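Local coordinates for protein 2-hydroxy-3-oxopropionate reductase (Polaromonas sp. JS666, PDB 4DLL) that probably catalyses the reversible NAD(P)H-dependent reduction of 2-hydroxy-3-oxopropionate (tartronate semialdehyde) to (R)-glycerate, at residues L57-R62 with L73-H78; E79-A84 with F106-A111; L119-A124 with A144-P149. All blocks are in the same frame, centred on the assembly; numbering follows the deposited sequence.

Interaction 1 of 3, residues L57-R62 with L73-H78; sequences LQVWNR and LGATIH. With SO4 (sulfate ion), chain C.
Q58 and H78 both swing their side chains back past the backbone N, with CG opposite the carbonyl carbon (chi1 -41° in Q58), and the further bend of the Q58 chain at its second torsion brings the amide oxygen to the imidazole edge. There H78 NE2 donates to Q58 OE1 at 3.0 Å in an almost straight bond. The acceptor uses an in-plane lone pair, and the oxygen lies in the plane of the imidazole, although amide and ring are turned 65° apart. Q58 OE1 also lies unusually close to T76 CB, its neighbour on the same side of the sheet, at a doubtful 2.9 Å.

The backbones pair as parallel strands. T76 N donates to L57 O, V59 N to T76 O at 2.9 Å, and H78 N to V59 O, the last nearly in line with its carbonyl. This is the right-handed beta-alpha-beta crossover of a Rossmann-type dinucleotide-binding domain, in which helix 64-71 links the two strands and 76-78 forms the sheet edge within the chain. The crossover helix covers the face that bears V59 and I77. Their side chains run alongside each other, V59 CB meeting I77 CD1 at 3.7 Å, while V59 CG2 reaches back to A75 CB. W60, on the same face as Q58, sets the CD1 edge of its indole against H78 O; a water bridges that oxygen to N61 N.

Beyond the strand end, R62 N donates to sulfate O3 at 2.9 Å, and R62 NH1 comes within 2.8 Å of the same oxygen. The ion, probably from the crystallisation liquor, also accepts from T39 N in the glycine-rich loop, a position consistent with the place where relatives hold the 2'-phosphate of NADP.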
loop_
_atom_site.group_PDB
_atom_site.type_symbol
_atom_site.label_atom_id
_atom_site.label_comp_id
_atom_site.label_asym_id
_atom_site.label_seq_id
_atom_site.Cartn_x
_atom_site.Cartn_y
_atom_site.Cartn_z
ATOM N N LEU A 57 4.903 -11.458 -35.337
ATOM C CA LEU A 57 5.572 -10.390 -34.633
ATOM C C LEU A 57 6.782 -9.871 -35.370
ATOM O O LEU A 57 7.654 -10.665 -35.729
ATOM C CB LEU A 57 5.983 -10.906 -33.247
ATOM C CG LEU A 57 6.623 -9.876 -32.316
ATOM C CD1 LEU A 57 5.602 -8.775 -31.939
ATOM C CD2 LEU A 57 7.241 -10.593 -31.082
ATOM N N GLN A 58 6.817 -8.549 -35.581
ATOM C CA GLN A 58 8.006 -7.853 -36.086
ATOM C C GLN A 58 8.548 -7.005 -34.963
ATOM O O GLN A 58 7.790 -6.504 -34.141
ATOM C CB GLN A 58 7.685 -6.912 -37.260
ATOM C CG GLN A 58 6.696 -7.400 -38.336
ATOM C CD GLN A 58 7.146 -8.697 -39.037
ATOM O OE1 GLN A 58 8.336 -8.867 -39.400
ATOM N NE2 GLN A 58 6.202 -9.619 -39.211
ATOM N N VAL A 59 9.859 -6.819 -34.949
ATOM C CA VAL A 59 10.524 -6.116 -33.897
ATOM C C VAL A 59 11.579 -5.172 -34.475
ATOM O O VAL A 59 12.243 -5.528 -35.410
ATOM C CB VAL A 59 11.273 -7.123 -32.947
ATOM C CG1 VAL A 59 12.019 -6.359 -31.833
ATOM C CG2 VAL A 59 10.325 -8.131 -32.334
ATOM N N TRP A 60 11.720 -3.974 -33.934
ATOM C CA TRP A 60 12.917 -3.175 -34.122
ATOM C C TRP A 60 13.442 -2.905 -32.711
ATOM O O TRP A 60 12.671 -2.588 -31.819
ATOM C CB TRP A 60 12.585 -1.865 -34.848
ATOM C CG TRP A 60 13.717 -0.919 -34.819
ATOM C CD1 TRP A 60 14.817 -0.916 -35.653
ATOM C CD2 TRP A 60 13.923 0.135 -33.870
ATOM N NE1 TRP A 60 15.694 0.082 -35.269
ATOM C CE2 TRP A 60 15.171 0.748 -34.189
ATOM C CE3 TRP A 60 13.181 0.623 -32.783
ATOM C CZ2 TRP A 60 15.678 1.846 -33.472
ATOM C CZ3 TRP A 60 13.675 1.712 -32.078
ATOM C CH2 TRP A 60 14.928 2.311 -32.420
ATOM N N ASN A 61 14.732 -3.082 -32.462
ATOM C CA ASN A 61 15.223 -2.846 -31.129
ATOM C C ASN A 61 16.727 -2.527 -31.201
ATOM O O ASN A 61 17.259 -2.487 -32.288
ATOM C CB ASN A 61 14.875 -4.012 -30.200
ATOM C CG ASN A 61 15.786 -5.206 -30.383
ATOM O OD1 ASN A 61 16.114 -5.589 -31.491
ATOM N ND2 ASN A 61 16.216 -5.783 -29.289
ATOM N N ARG A 62 17.361 -2.294 -30.055
ATOM C CA ARG A 62 18.700 -1.740 -29.979
ATOM C C ARG A 62 19.646 -2.701 -29.277
ATOM O O ARG A 62 20.810 -2.400 -29.097
ATOM C CB ARG A 62 18.663 -0.403 -29.216
ATOM C CG ARG A 62 17.809 0.672 -29.904
ATOM C CD ARG A 62 17.808 2.044 -29.146
ATOM N NE ARG A 62 16.790 2.126 -28.068
ATOM C CZ ARG A 62 15.675 1.402 -28.022
ATOM N NH1 ARG A 62 15.390 0.555 -29.006
ATOM N NH2 ARG A 62 14.862 1.524 -26.984
ATOM N N LEU A 73 11.880 -16.913 -30.933
ATOM C CA LEU A 73 10.456 -17.160 -30.730
ATOM C C LEU A 73 9.671 -17.063 -32.033
ATOM O O LEU A 73 8.494 -17.410 -32.076
ATOM C CB LEU A 73 9.859 -16.229 -29.681
ATOM C CG LEU A 73 10.365 -16.332 -28.237
ATOM C CD1 LEU A 73 10.268 -14.980 -27.515
ATOM C CD2 LEU A 73 9.592 -17.399 -27.458
ATOM N N GLY A 74 10.325 -16.617 -33.102
ATOM C CA GLY A 74 9.635 -16.479 -34.404
ATOM C C GLY A 74 9.572 -15.063 -34.958
ATOM O O GLY A 74 9.292 -14.860 -36.133
ATOM N N ALA A 75 9.872 -14.081 -34.113
ATOM C CA ALA A 75 9.828 -12.675 -34.491
ATOM C C ALA A 75 10.813 -12.324 -35.621
ATOM O O ALA A 75 11.914 -12.861 -35.657
ATOM C CB ALA A 75 10.094 -11.813 -33.256
ATOM N N THR A 76 10.425 -11.416 -36.515
ATOM C CA THR A 76 11.321 -10.914 -37.532
ATOM C C THR A 76 11.933 -9.590 -37.054
ATOM O O THR A 76 11.215 -8.628 -36.757
ATOM C CB THR A 76 10.596 -10.655 -38.897
ATOM O OG1 THR A 76 9.820 -11.797 -39.267
ATOM C CG2 THR A 76 11.626 -10.332 -40.029
ATOM N N ILE A 77 13.254 -9.523 -37.022
ATOM C CA ILE A 77 13.920 -8.309 -36.580
ATOM C C ILE A 77 14.271 -7.422 -37.776
ATOM O O ILE A 77 14.683 -7.921 -38.804
ATOM C CB ILE A 77 15.138 -8.648 -35.737
ATOM C CG1 ILE A 77 14.853 -9.853 -34.814
ATOM C CG2 ILE A 77 15.656 -7.453 -34.968
ATOM C CD1 ILE A 77 13.764 -9.747 -33.773
ATOM N N HIS A 78 14.089 -6.112 -37.662
ATOM C CA HIS A 78 14.470 -5.181 -38.735
ATOM C C HIS A 78 15.534 -4.209 -38.240
ATOM O O HIS A 78 15.576 -3.877 -37.052
ATOM C CB HIS A 78 13.242 -4.459 -39.272
ATOM C CG HIS A 78 12.168 -5.396 -39.710
ATOM N ND1 HIS A 78 11.885 -5.632 -41.038
ATOM C CD2 HIS A 78 11.346 -6.210 -38.997
ATOM C CE1 HIS A 78 10.912 -6.527 -41.126
ATOM N NE2 HIS A 78 10.570 -6.898 -39.901
HETATM S S SO4 C . 15.685 -2.493 -26.493
HETATM O O1 SO4 C . 14.642 -2.050 -25.567
HETATM O O2 SO4 C . 15.757 -3.948 -26.325
HETATM O O3 SO4 C . 15.417 -2.026 -27.861
HETATM O O4 SO4 C . 16.955 -1.897 -26.110
HETATM O O HOH W 1 16.820 -3.753 -34.820
#

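Interaction 2 of 3, residues E79-A84 with F106-A111; sequences EQARAA and FAQGVA
A81 and V110 supply the apolar part of this contact. The methyl A81 CB, directed at the opposite segment, meets V110 CG2 at 3.7 Å. That branch of V110 is the one beside its own backbone N, since CG1 takes the position anti to N (chi1 164°), and it also reaches R82 N at 3.8 Å. The backbones are close here, R82 CA and V110 CA being 4.3 Å apart.

A second group of contacts sets aliphatic carbons against polar groups. R82 lays the start of its side chain over the turn at Q108 and G109, R82 CB lying 3.9 Å from G109 O. Its first torsion is nearly eclipsed (chi1 -1°), a strained placement that makes the very short approach of R82 CG to Q108 O doubtful. From the other direction, the extended chain of Q108 carries its amide across to A81, where Q108 NE2 stops 4.0 Å from A81 CB.

The backbone shapes the two sides alike: Q80 occupies the N-cap of helix 81-85 and G109 that of helix 110-113, and the starts of these helices lie side by side at this contact. G109 has a positive phi of 73°, suited to glycine, and a side chain here would point at R82. Helix 98-107 backs A81 and V110, its V104 touching each.

With methyls, methylenes and carbonyl oxygens meeting and no directional bond between the two segments, the junction depends on shape rather than on polar pairing.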
loop_
_atom_site.group_PDB
_atom_site.type_symbol
_atom_site.label_atom_id
_atom_site.label_comp_id
_atom_site.label_asym_id
_atom_site.label_seq_id
_atom_site.Cartn_x
_atom_site.Cartn_y
_atom_site.Cartn_z
ATOM N N GLU A 79 16.420 -3.785 -39.132
ATOM C CA GLU A 79 17.468 -2.819 -38.747
ATOM C C GLU A 79 16.862 -1.400 -38.551
ATOM O O GLU A 79 17.265 -0.673 -37.646
ATOM C CB GLU A 79 18.638 -2.836 -39.769
ATOM C CG GLU A 79 19.812 -1.864 -39.476
ATOM C CD GLU A 79 20.647 -2.245 -38.245
ATOM O OE1 GLU A 79 20.409 -3.344 -37.637
ATOM O OE2 GLU A 79 21.552 -1.433 -37.882
ATOM N N GLN A 80 15.878 -1.048 -39.391
ATOM C CA GLN A 80 15.189 0.260 -39.358
ATOM C C GLN A 80 13.747 0.077 -38.869
ATOM O O GLN A 80 13.034 -0.832 -39.313
ATOM C CB GLN A 80 15.169 0.899 -40.752
ATOM C CG GLN A 80 16.468 1.541 -41.203
ATOM C CD GLN A 80 16.409 1.936 -42.676
ATOM O OE1 GLN A 80 15.367 1.817 -43.342
ATOM N NE2 GLN A 80 17.536 2.406 -43.199
ATOM N N ALA A 81 13.335 0.952 -37.954
ATOM C CA ALA A 81 12.055 0.852 -37.273
ATOM C C ALA A 81 10.894 1.006 -38.256
ATOM O O ALA A 81 9.881 0.273 -38.179
ATOM C CB ALA A 81 11.988 1.890 -36.165
ATOM N N ARG A 82 11.061 1.928 -39.204
ATOM C CA ARG A 82 10.052 2.182 -40.238
ATOM C C ARG A 82 9.685 0.908 -40.932
ATOM O O ARG A 82 8.527 0.711 -41.266
ATOM C CB ARG A 82 10.565 3.101 -41.329
ATOM C CG ARG A 82 11.984 3.601 -41.139
ATOM C CD ARG A 82 12.689 3.750 -42.484
ATOM N NE ARG A 82 11.800 4.335 -43.480
ATOM C CZ ARG A 82 11.984 4.250 -44.791
ATOM N NH1 ARG A 82 13.052 3.631 -45.289
ATOM N NH2 ARG A 82 11.099 4.813 -45.594
ATOM N N ALA A 83 10.699 0.074 -41.192
ATOM C CA ALA A 83 10.530 -1.200 -41.894
ATOM C C ALA A 83 9.729 -2.186 -41.046
ATOM O O ALA A 83 8.934 -2.942 -41.586
ATOM C CB ALA A 83 11.877 -1.792 -42.265
ATOM N N ALA A 84 9.968 -2.168 -39.721
ATOM C CA ALA A 84 9.277 -3.047 -38.799
ATOM C C ALA A 84 7.806 -2.705 -38.730
ATOM O O ALA A 84 6.970 -3.583 -38.639
ATOM C CB ALA A 84 9.898 -2.977 -37.396
ATOM N N PHE A 106 8.873 10.219 -35.755
ATOM C CA PHE A 106 8.978 11.260 -36.774
ATOM C C PHE A 106 10.375 11.389 -37.388
ATOM O O PHE A 106 10.502 11.282 -38.597
ATOM C CB PHE A 106 8.380 12.579 -36.258
ATOM C CG PHE A 106 7.004 12.400 -35.657
ATOM C CD1 PHE A 106 5.894 12.170 -36.469
ATOM C CD2 PHE A 106 6.827 12.407 -34.273
ATOM C CE1 PHE A 106 4.617 11.950 -35.912
ATOM C CE2 PHE A 106 5.552 12.189 -33.704
ATOM C CZ PHE A 106 4.456 11.946 -34.520
ATOM N N ALA A 107 11.430 11.552 -36.597
ATOM C CA ALA A 107 12.789 11.561 -37.180
ATOM C C ALA A 107 13.107 10.314 -38.031
ATOM O O ALA A 107 13.842 10.411 -39.028
ATOM C CB ALA A 107 13.857 11.717 -36.087
ATOM N N GLN A 108 12.582 9.152 -37.607
ATOM C CA GLN A 108 12.872 7.855 -38.224
ATOM C C GLN A 108 11.723 7.374 -39.120
ATOM O O GLN A 108 11.785 6.314 -39.692
ATOM C CB GLN A 108 13.212 6.795 -37.147
ATOM C CG GLN A 108 14.646 6.834 -36.644
ATOM C CD GLN A 108 15.083 5.546 -35.891
ATOM O OE1 GLN A 108 15.451 5.611 -34.708
ATOM N NE2 GLN A 108 15.041 4.378 -36.574
ATOM N N GLY A 109 10.661 8.154 -39.218
ATOM C CA GLY A 109 9.651 7.918 -40.228
ATOM C C GLY A 109 8.738 6.716 -40.029
ATOM O O GLY A 109 8.237 6.157 -40.998
ATOM N N VAL A 110 8.516 6.338 -38.780
ATOM C CA VAL A 110 7.610 5.235 -38.441
ATOM C C VAL A 110 6.194 5.699 -38.742
ATOM O O VAL A 110 5.406 4.999 -39.401
ATOM C CB VAL A 110 7.778 4.780 -36.952
ATOM C CG1 VAL A 110 6.603 3.911 -36.473
ATOM C CG2 VAL A 110 9.079 4.025 -36.780
ATOM N N ALA A 111 5.880 6.902 -38.287
ATOM C CA ALA A 111 4.530 7.400 -38.478
ATOM C C ALA A 111 4.216 7.478 -39.958
ATOM O O ALA A 111 3.142 7.047 -40.410
ATOM C CB ALA A 111 4.330 8.746 -37.809
#

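Interaction 3 of 3, residues L119-A124 with A144-P149; sequences LFLDMA and AHLDTP
D122 O receives the shortest polar bond between these strands, from T148 N at 2.8 Å, with the donor tilted out of the carbonyl plane. The same oxygen also takes a CA-H...O contact from D147 CA. Upstream, the parallel ladder continues with D122 N donating to L146 O, L146 N to F120 O, and F120 N to A144 O at 3.0 Å.

On one face of the sheet, the rings of F120 and H145 stand side by side and point the same way, because each has CG anti to its own backbone N (chi1 179° and -173°). The two planes diverge by 25° and the rings are displaced along each other, with little overlap. The closest touch is F120 CD1 to H145 CD2 at 3.5 Å. Replacing F120 with alanine is likely to open a gap beside the imidazole and let H145, whose buried NE2 has no partner in the model, turn more freely.

The other face is aliphatic: L119 CG rests on A144 CB at 3.7 Å, and L146 CD1 touches both L119 CD2 and L121 CD1. Past the last bridge, M123, modelled as selenomethionine, brings CE to 3.7 Å from T148 OG1, a buried hydroxyl likewise without a partner.

In this beta-alpha-beta unit, the connecting helix 128-140 lies over F120 and H145, while helix 170-183 covers the leucines. D147 turns its carboxylate away to accept from G193 N and Q196 N at the start of helix 194-222, and strand 90-93 flanks 119-122 on its far side.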
loop_
_atom_site.group_PDB
_atom_site.type_symbol
_atom_site.label_atom_id
_atom_site.label_comp_id
_atom_site.label_asym_id
_atom_site.label_seq_id
_atom_site.Cartn_x
_atom_site.Cartn_y
_atom_site.Cartn_z
ATOM N N LEU A 119 -3.051 0.966 -35.621
ATOM C CA LEU A 119 -3.092 1.536 -34.288
ATOM C C LEU A 119 -1.688 1.576 -33.691
ATOM O O LEU A 119 -0.922 0.644 -33.883
ATOM C CB LEU A 119 -3.967 0.666 -33.359
ATOM C CG LEU A 119 -5.397 1.149 -33.104
ATOM C CD1 LEU A 119 -6.298 0.850 -34.341
ATOM C CD2 LEU A 119 -5.988 0.577 -31.826
ATOM N N PHE A 120 -1.403 2.641 -32.940
ATOM C CA PHE A 120 -0.176 2.789 -32.222
ATOM C C PHE A 120 -0.462 2.770 -30.727
ATOM O O PHE A 120 -1.221 3.565 -30.257
ATOM C CB PHE A 120 0.507 4.080 -32.628
ATOM C CG PHE A 120 1.806 4.360 -31.912
ATOM C CD1 PHE A 120 1.814 5.091 -30.726
ATOM C CD2 PHE A 120 3.013 3.989 -32.469
ATOM C CE1 PHE A 120 3.012 5.422 -30.044
ATOM C CE2 PHE A 120 4.235 4.295 -31.817
ATOM C CZ PHE A 120 4.228 5.019 -30.589
ATOM N N LEU A 121 0.153 1.828 -30.016
ATOM C CA LEU A 121 -0.016 1.626 -28.579
ATOM C C LEU A 121 1.242 2.113 -27.923
ATOM O O LEU A 121 2.298 1.503 -28.121
ATOM C CB LEU A 121 -0.220 0.134 -28.258
ATOM C CG LEU A 121 -1.671 -0.342 -28.041
ATOM C CD1 LEU A 121 -2.626 0.143 -29.083
ATOM C CD2 LEU A 121 -1.778 -1.844 -27.923
ATOM N N ASP A 122 1.149 3.203 -27.162
ATOM C CA ASP A 122 2.291 3.649 -26.383
ATOM C C ASP A 122 2.246 3.165 -24.949
ATOM O O ASP A 122 1.372 3.542 -24.173
ATOM C CB ASP A 122 2.541 5.158 -26.457
ATOM C CG ASP A 122 4.009 5.494 -26.130
ATOM O OD1 ASP A 122 4.670 4.656 -25.430
ATOM O OD2 ASP A 122 4.525 6.552 -26.597
HETATM N N MSE A 123 3.191 2.274 -24.660
HETATM C CA MSE A 123 3.426 1.701 -23.340
HETATM C C MSE A 123 4.565 2.391 -22.655
HETATM O O MSE A 123 4.659 2.319 -21.458
HETATM C CB MSE A 123 3.804 0.240 -23.445
HETATM C CG MSE A 123 2.723 -0.563 -24.057
HETATM SE SE MSE A 123 2.955 -2.434 -23.562
HETATM C CE MSE A 123 0.901 -2.791 -23.315
ATOM N N ALA A 124 5.450 3.033 -23.391
ATOM C CA ALA A 124 6.504 3.867 -22.751
ATOM C C ALA A 124 5.934 4.785 -21.607
ATOM O O ALA A 124 4.756 5.154 -21.614
ATOM C CB ALA A 124 7.171 4.681 -23.797
ATOM N N ALA A 144 -4.542 5.959 -35.413
ATOM C CA ALA A 144 -5.034 5.917 -34.049
ATOM C C ALA A 144 -3.902 5.755 -33.042
ATOM O O ALA A 144 -2.865 5.226 -33.336
ATOM C CB ALA A 144 -6.125 4.725 -33.878
ATOM N N HIS A 145 -4.154 6.181 -31.826
ATOM C CA HIS A 145 -3.190 6.188 -30.756
ATOM C C HIS A 145 -3.987 5.860 -29.507
ATOM O O HIS A 145 -5.065 6.404 -29.302
ATOM C CB HIS A 145 -2.655 7.596 -30.624
ATOM C CG HIS A 145 -1.514 7.749 -29.663
ATOM N ND1 HIS A 145 -1.704 7.927 -28.309
ATOM C CD2 HIS A 145 -0.179 7.848 -29.874
ATOM C CE1 HIS A 145 -0.528 8.061 -27.718
ATOM N NE2 HIS A 145 0.408 8.009 -28.642
ATOM N N LEU A 146 -3.478 4.935 -28.697
ATOM C CA LEU A 146 -3.919 4.809 -27.314
ATOM C C LEU A 146 -2.685 4.874 -26.492
ATOM O O LEU A 146 -1.622 4.515 -26.990
ATOM C CB LEU A 146 -4.487 3.435 -27.037
ATOM C CG LEU A 146 -5.866 3.217 -27.520
ATOM C CD1 LEU A 146 -5.640 2.955 -28.929
ATOM C CD2 LEU A 146 -6.241 1.949 -26.793
ATOM N N ASP A 147 -2.831 5.232 -25.225
ATOM C CA ASP A 147 -1.671 5.270 -24.359
ATOM C C ASP A 147 -2.032 4.226 -23.335
ATOM O O ASP A 147 -3.083 4.344 -22.681
ATOM C CB ASP A 147 -1.362 6.692 -23.764
ATOM C CG ASP A 147 -2.583 7.384 -23.163
ATOM O OD1 ASP A 147 -3.568 7.692 -23.900
ATOM O OD2 ASP A 147 -2.553 7.667 -21.948
ATOM N N THR A 148 -1.216 3.177 -23.284
ATOM C CA THR A 148 -1.543 1.973 -22.562
ATOM C C THR A 148 -0.401 1.482 -21.662
ATOM O O THR A 148 0.145 0.370 -21.863
ATOM C CB THR A 148 -2.071 0.832 -23.521
ATOM O OG1 THR A 148 -1.012 0.273 -24.289
ATOM C CG2 THR A 148 -3.135 1.372 -24.482
ATOM N N PRO A 149 -0.005 2.314 -20.673
ATOM C CA PRO A 149 0.986 1.828 -19.660
ATOM C C PRO A 149 0.496 0.715 -18.783
ATOM O O PRO A 149 -0.741 0.514 -18.629
ATOM C CB PRO A 149 1.244 3.054 -18.798
ATOM C CG PRO A 149 0.057 3.904 -19.020
ATOM C CD PRO A 149 -0.390 3.699 -20.420
#

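How the interactions relate
The three contacts follow one another along the chain, each closing before the next opens, and all belong to the NAD-binding domain. Interactions 1 and 3 share one sheet: strands 56-60 and 76-78 lie toward one end, 119-122 and 144-151 further in, with strands 33-37 and 90-93 between. Their centres are about 19 Å apart. Interaction 2 is off the strands, its centre about 13 Å from that of interaction 1 and about 16 Å from that of interaction 3. It touches interaction 1, where W60 packs on E79-A81, but stays about 5 Å from interaction 3 at the nearest atoms; strand 119-122 follows helix 110-113 after a short connection. Two crossover pairings in one sheet illustrate how a Rossmann-type domain is assembled.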